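Local coordinates for CBS domain-containing protein (Listeria monocytogenes, PDB 6XNU) that binds the second messenger c-di-AMP, probably through its CBS domains, and takes part in the control of (p)ppGpp and c-di-AMP levels in its bacterium, at residues 40-45 and 98-103; 71-76 and 102-107. One frame throughout, in Å; residues are numbered along the deposited sequence.

Interaction 1: residues 40-45 and 98-103; sequences VQLGNN and KVEDVM
Glu-100 meets Gly-43 because its CG lies between the backbone N and the carbonyl carbon (chi1 59°) and its chain bends at chi2 (-95°). The carboxylate is thereby brought to the type II beta turn of Gln-41 to Asn-44, which follows the edge strand 40-41 of a CBS-domain sheet. OE1 of Glu-100 accepts from Gly-43 N at 2.8 Å, on its syn side and almost straight. Gly-43 has backbone angles that call for glycine. Its carbonyl O takes a bond from Lys-98 NZ at 3.1 Å, so the two charged side chains grip the N-H and the C=O of one residue, in two successive peptide groups. The Lys-98 chain bends at chi2 and lays CD and CE along that oxygen. Buried Val-99 packs beneath the turn, its CG2 3.2 Å from Gln-41 O. Its CG1 packs on Val-40 CG2, and Val-63, Ile-74 and Ala-49 also touch its side chain. Its backbone N donates to Asn-44 O at 2.9 Å. The turn is braced from within by Asn-44 OD1, which accepts from Gln-41 N. Leu-42 CD2 rests on Glu-100 CB at 3.7 Å and on Met-103 CE at 3.8 Å.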
loop_
_atom_site.group_PDB
_atom_site.type_symbol
_atom_site.label_atom_id
_atom_site.label_comp_id
_atom_site.label_asym_id
_atom_site.label_seq_id
_atom_site.Cartn_x
_atom_site.Cartn_y
_atom_site.Cartn_z
ATOM N N VAL A 40 -10.922 8.696 8.348
ATOM C CA VAL A 40 -11.144 8.928 9.766
ATOM C C VAL A 40 -11.264 10.435 9.974
ATOM O O VAL A 40 -11.004 11.235 9.070
ATOM C CB VAL A 40 -10.025 8.331 10.641
ATOM C CG1 VAL A 40 -10.112 6.819 10.626
ATOM C CG2 VAL A 40 -8.669 8.785 10.138
ATOM N N GLN A 41 -11.674 10.815 11.182
ATOM C CA GLN A 41 -11.915 12.207 11.534
ATOM C C GLN A 41 -10.938 12.651 12.614
ATOM O O GLN A 41 -10.539 11.852 13.466
ATOM C CB GLN A 41 -13.347 12.414 12.056
ATOM C CG GLN A 41 -14.457 11.987 11.115
ATOM C CD GLN A 41 -15.777 11.818 11.844
ATOM O OE1 GLN A 41 -16.851 11.977 11.265
ATOM N NE2 GLN A 41 -15.700 11.495 13.133
ATOM N N LEU A 42 -10.565 13.937 12.590
ATOM C CA LEU A 42 -9.821 14.495 13.715
ATOM C C LEU A 42 -10.522 14.145 15.021
ATOM O O LEU A 42 -11.752 14.222 15.126
ATOM C CB LEU A 42 -9.692 16.016 13.594
ATOM C CG LEU A 42 -8.953 16.578 12.387
ATOM C CD1 LEU A 42 -9.119 18.095 12.308
ATOM C CD2 LEU A 42 -7.479 16.200 12.421
ATOM N N GLY A 43 -9.739 13.754 16.016
ATOM C CA GLY A 43 -10.283 13.364 17.296
ATOM C C GLY A 43 -10.600 11.891 17.435
ATOM O O GLY A 43 -10.770 11.413 18.564
ATOM N N ASN A 44 -10.685 11.148 16.326
ATOM C CA ASN A 44 -10.768 9.695 16.413
ATOM C C ASN A 44 -9.521 9.151 17.097
ATOM O O ASN A 44 -8.421 9.670 16.902
ATOM C CB ASN A 44 -10.875 9.065 15.015
ATOM C CG ASN A 44 -12.267 9.166 14.412
ATOM O OD1 ASN A 44 -12.445 8.924 13.217
ATOM N ND2 ASN A 44 -13.256 9.510 15.231
ATOM N N ASN A 45 -9.687 8.102 17.900
ATOM C CA ASN A 45 -8.506 7.492 18.486
ATOM C C ASN A 45 -7.890 6.494 17.505
ATOM O O ASN A 45 -8.449 6.194 16.444
ATOM C CB ASN A 45 -8.827 6.840 19.841
ATOM C CG ASN A 45 -9.755 5.646 19.733
ATOM O OD1 ASN A 45 -9.531 4.723 18.954
ATOM N ND2 ASN A 45 -10.792 5.638 20.566
ATOM N N LYS A 98 -4.757 10.166 19.463
ATOM C CA LYS A 98 -5.665 10.656 18.432
ATOM C C LYS A 98 -4.998 10.580 17.066
ATOM O O LYS A 98 -3.773 10.644 16.955
ATOM C CB LYS A 98 -6.079 12.106 18.694
ATOM C CG LYS A 98 -6.684 12.371 20.064
ATOM C CD LYS A 98 -7.747 11.352 20.375
ATOM C CE LYS A 98 -8.780 11.912 21.335
ATOM N NZ LYS A 98 -9.871 10.919 21.511
ATOM N N VAL A 99 -5.821 10.480 16.019
ATOM C CA VAL A 99 -5.263 10.345 14.671
ATOM C C VAL A 99 -4.382 11.538 14.325
ATOM O O VAL A 99 -3.346 11.392 13.661
ATOM C CB VAL A 99 -6.385 10.150 13.629
ATOM C CG1 VAL A 99 -7.023 8.775 13.781
ATOM C CG2 VAL A 99 -7.427 11.269 13.723
ATOM N N GLU A 100 -4.775 12.741 14.750
ATOM C CA GLU A 100 -3.986 13.907 14.373
ATOM C C GLU A 100 -2.612 13.898 15.034
ATOM O O GLU A 100 -1.709 14.606 14.567
ATOM C CB GLU A 100 -4.742 15.189 14.719
ATOM C CG GLU A 100 -5.070 15.315 16.194
ATOM C CD GLU A 100 -6.465 14.822 16.538
ATOM O OE1 GLU A 100 -6.993 13.919 15.850
ATOM O OE2 GLU A 100 -7.041 15.338 17.516
ATOM N N ASP A 101 -2.441 13.090 16.084
ATOM C CA ASP A 101 -1.156 12.972 16.771
ATOM C C ASP A 101 -0.114 12.265 15.917
ATOM O O ASP A 101 1.085 12.523 16.072
ATOM C CB ASP A 101 -1.312 12.211 18.096
ATOM C CG ASP A 101 -2.175 12.947 19.123
ATOM O OD1 ASP A 101 -2.272 14.194 19.058
ATOM O OD2 ASP A 101 -2.743 12.260 20.008
ATOM N N VAL A 102 -0.534 11.366 15.023
ATOM C CA VAL A 102 0.402 10.547 14.267
ATOM C C VAL A 102 0.280 10.722 12.761
ATOM O O VAL A 102 1.172 10.272 12.030
ATOM C CB VAL A 102 0.268 9.049 14.626
ATOM C CG1 VAL A 102 0.193 8.867 16.132
ATOM C CG2 VAL A 102 -0.944 8.437 13.952
ATOM N N MET A 103 -0.778 11.355 12.269
ATOM C CA MET A 103 -0.995 11.439 10.831
ATOM C C MET A 103 0.089 12.268 10.145
ATOM O O MET A 103 0.709 13.150 10.747
ATOM C CB MET A 103 -2.363 12.049 10.542
ATOM C CG MET A 103 -2.443 13.516 10.911
ATOM S SD MET A 103 -4.089 14.179 10.649
ATOM C CE MET A 103 -3.880 15.883 11.173
#

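Interaction 2: residues 71-76 and 102-107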
loop_
_atom_site.group_PDB
_atom_site.type_symbol
_atom_site.label_atom_id
_atom_site.label_comp_id
_atom_site.label_asym_id
_atom_site.label_seq_id
_atom_site.Cartn_x
_atom_site.Cartn_y
_atom_site.Cartn_z
ATOM N N HIS A 71 -7.065 16.996 6.125
ATOM C CA HIS A 71 -6.021 17.419 7.055
ATOM C C HIS A 71 -4.792 16.528 7.064
ATOM O O HIS A 71 -3.707 17.003 7.400
ATOM C CB HIS A 71 -6.561 17.473 8.492
ATOM C CG HIS A 71 -7.450 18.646 8.762
ATOM N ND1 HIS A 71 -7.071 19.693 9.574
ATOM C CD2 HIS A 71 -8.702 18.933 8.334
ATOM C CE1 HIS A 71 -8.048 20.582 9.626
ATOM N NE2 HIS A 71 -9.049 20.149 8.880
ATOM N N GLY A 72 -4.923 15.252 6.720
ATOM C CA GLY A 72 -3.769 14.384 6.857
ATOM C C GLY A 72 -4.027 13.031 6.236
ATOM O O GLY A 72 -5.111 12.753 5.715
ATOM N N LEU A 73 -2.991 12.200 6.291
ATOM C CA LEU A 73 -3.013 10.826 5.809
ATOM C C LEU A 73 -2.491 9.947 6.927
ATOM O O LEU A 73 -1.562 10.337 7.642
ATOM C CB LEU A 73 -2.149 10.652 4.558
ATOM C CG LEU A 73 -2.551 11.433 3.302
ATOM C CD1 LEU A 73 -1.467 11.325 2.246
ATOM C CD2 LEU A 73 -3.879 10.905 2.782
ATOM N N ILE A 74 -3.100 8.774 7.102
ATOM C CA ILE A 74 -2.712 7.886 8.189
ATOM C C ILE A 74 -2.656 6.445 7.694
ATOM O O ILE A 74 -3.433 6.025 6.830
ATOM C CB ILE A 74 -3.658 8.035 9.409
ATOM C CG1 ILE A 74 -3.069 7.369 10.655
ATOM C CG2 ILE A 74 -5.052 7.495 9.098
ATOM C CD1 ILE A 74 -3.867 7.681 11.925
ATOM N N SER A 75 -1.709 5.693 8.250
ATOM C CA SER A 75 -1.505 4.292 7.913
ATOM C C SER A 75 -1.304 3.485 9.187
ATOM O O SER A 75 -1.046 4.026 10.262
ATOM C CB SER A 75 -0.287 4.103 7.015
ATOM O OG SER A 75 0.897 4.369 7.753
ATOM N N ALA A 76 -1.390 2.161 9.045
ATOM C CA ALA A 76 -1.107 1.285 10.175
ATOM C C ALA A 76 0.327 1.435 10.667
ATOM O O ALA A 76 0.577 1.331 11.876
ATOM C CB ALA A 76 -1.380 -0.171 9.798
ATOM N N VAL A 102 -0.534 11.366 15.023
ATOM C CA VAL A 102 0.402 10.547 14.267
ATOM C C VAL A 102 0.280 10.722 12.761
ATOM O O VAL A 102 1.172 10.272 12.030
ATOM C CB VAL A 102 0.268 9.049 14.626
ATOM C CG1 VAL A 102 0.193 8.867 16.132
ATOM C CG2 VAL A 102 -0.944 8.437 13.952
ATOM N N MET A 103 -0.778 11.355 12.269
ATOM C CA MET A 103 -0.995 11.439 10.831
ATOM C C MET A 103 0.089 12.268 10.145
ATOM O O MET A 103 0.709 13.150 10.747
ATOM C CB MET A 103 -2.363 12.049 10.542
ATOM C CG MET A 103 -2.443 13.516 10.911
ATOM S SD MET A 103 -4.089 14.179 10.649
ATOM C CE MET A 103 -3.880 15.883 11.173
ATOM N N GLN A 104 0.298 11.979 8.865
ATOM C CA GLN A 104 1.202 12.750 8.021
ATOM C C GLN A 104 0.487 14.011 7.542
ATOM O O GLN A 104 -0.604 13.932 6.968
ATOM C CB GLN A 104 1.661 11.889 6.846
ATOM C CG GLN A 104 2.112 12.632 5.599
ATOM C CD GLN A 104 2.556 11.669 4.513
ATOM O OE1 GLN A 104 3.338 10.752 4.770
ATOM N NE2 GLN A 104 2.046 11.857 3.298
ATOM N N THR A 105 1.084 15.173 7.793
ATOM C CA THR A 105 0.498 16.441 7.380
ATOM C C THR A 105 1.176 17.024 6.152
ATOM O O THR A 105 0.747 18.070 5.657
ATOM C CB THR A 105 0.565 17.447 8.527
ATOM O OG1 THR A 105 1.926 17.576 8.946
ATOM C CG2 THR A 105 -0.287 16.981 9.703
ATOM N N ASP A 106 2.219 16.367 5.657
ATOM C CA ASP A 106 2.994 16.793 4.496
ATOM C C ASP A 106 2.591 15.910 3.318
ATOM O O ASP A 106 3.138 14.826 3.120
ATOM C CB ASP A 106 4.480 16.666 4.803
ATOM C CG ASP A 106 4.833 15.300 5.401
ATOM O OD1 ASP A 106 4.322 14.963 6.500
ATOM O OD2 ASP A 106 5.602 14.544 4.759
ATOM N N PHE A 107 1.624 16.367 2.527
ATOM C CA PHE A 107 1.154 15.560 1.408
ATOM C C PHE A 107 0.777 16.461 0.229
ATOM O O PHE A 107 0.362 17.605 0.436
ATOM C CB PHE A 107 -0.056 14.696 1.802
ATOM C CG PHE A 107 -1.157 15.467 2.461
ATOM C CD1 PHE A 107 -2.129 16.103 1.707
ATOM C CD2 PHE A 107 -1.217 15.570 3.842
ATOM C CE1 PHE A 107 -3.138 16.835 2.319
ATOM C CE2 PHE A 107 -2.222 16.295 4.458
ATOM C CZ PHE A 107 -3.185 16.926 3.699
#
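Leu-73 and Gln-104 form an antiparallel hydrogen-bonded pair, the single bridge between strand 70-75 and the loop after helix 99-102. Gln-104 N donates to Leu-73 O at 2.8 Å, and Leu-73 N donates to Gln-104 O at 3.0 Å. Both bonds are moderately bent, with angles near 155° at the hydrogen. The loop pairs with this edge of the strand at Leu-73; the other edge pairs with strand 60-64 of the same CBS sheet. There His-71 and Gly-72 both face Val-63 in a classic beta bulge.

The two paired side chains lie alongside each other and point the same way. Gln-104 is extended beyond CG, and its NE2 comes 3.7 Å from Leu-73 CD1. The same methyl meets CB of Phe-107, also at 3.7 Å. Phe-107 turns back onto the strand with CG between its backbone N and carbonyl carbon (chi1 51°). Its ring presents an edge to His-71 O, which lies near the ring plane 3.4 Å from CE2. CE2 is equally close to Gly-72 CA.

Gly-72 leaves the space that Met-103 uses: Met-103 SD is 3.8 Å from Gly-72 CA, and its CE reaches past to the His-71 backbone and CB. Towards the other end, Ile-74 CD1 touches Val-102 CG2 at 3.6 Å. The imidazole of His-71 turns elsewhere, and its NE2 is hydrogen-bonded to Asp-65 OD2.

Hydrogen bonding across this contact is thus by backbone alone. The side chains add apolar packing and sulfur and ring-edge contacts, which pack the loop against the strand before it goes on to strand 109-110.

Interactions 1 and 2 meet the same three-stranded sheet at its two outer strands, 40-41 and 70-75. Both use the chain around helix 99-102, and Val-102 and Met-103 belong to both. Interaction 1 is a surface contact whose two buried residues are Val-40 and Val-99. Its polar part mixes charged side chains with backbone atoms. Interaction 2 lies nearer the centre of the chain and is partly buried. It relies on backbone pairing and apolar packing, with no charged side chain bonded across it. The two contacts touch directly: Val-99 CG1 packs on Ile-74 CD1 at 3.8 Å, and Leu-42 CD1 lies 3.8 Å from His-71 ND1. Segments 98-103 and 102-107 are one continuous run of chain that reaches both outer strands.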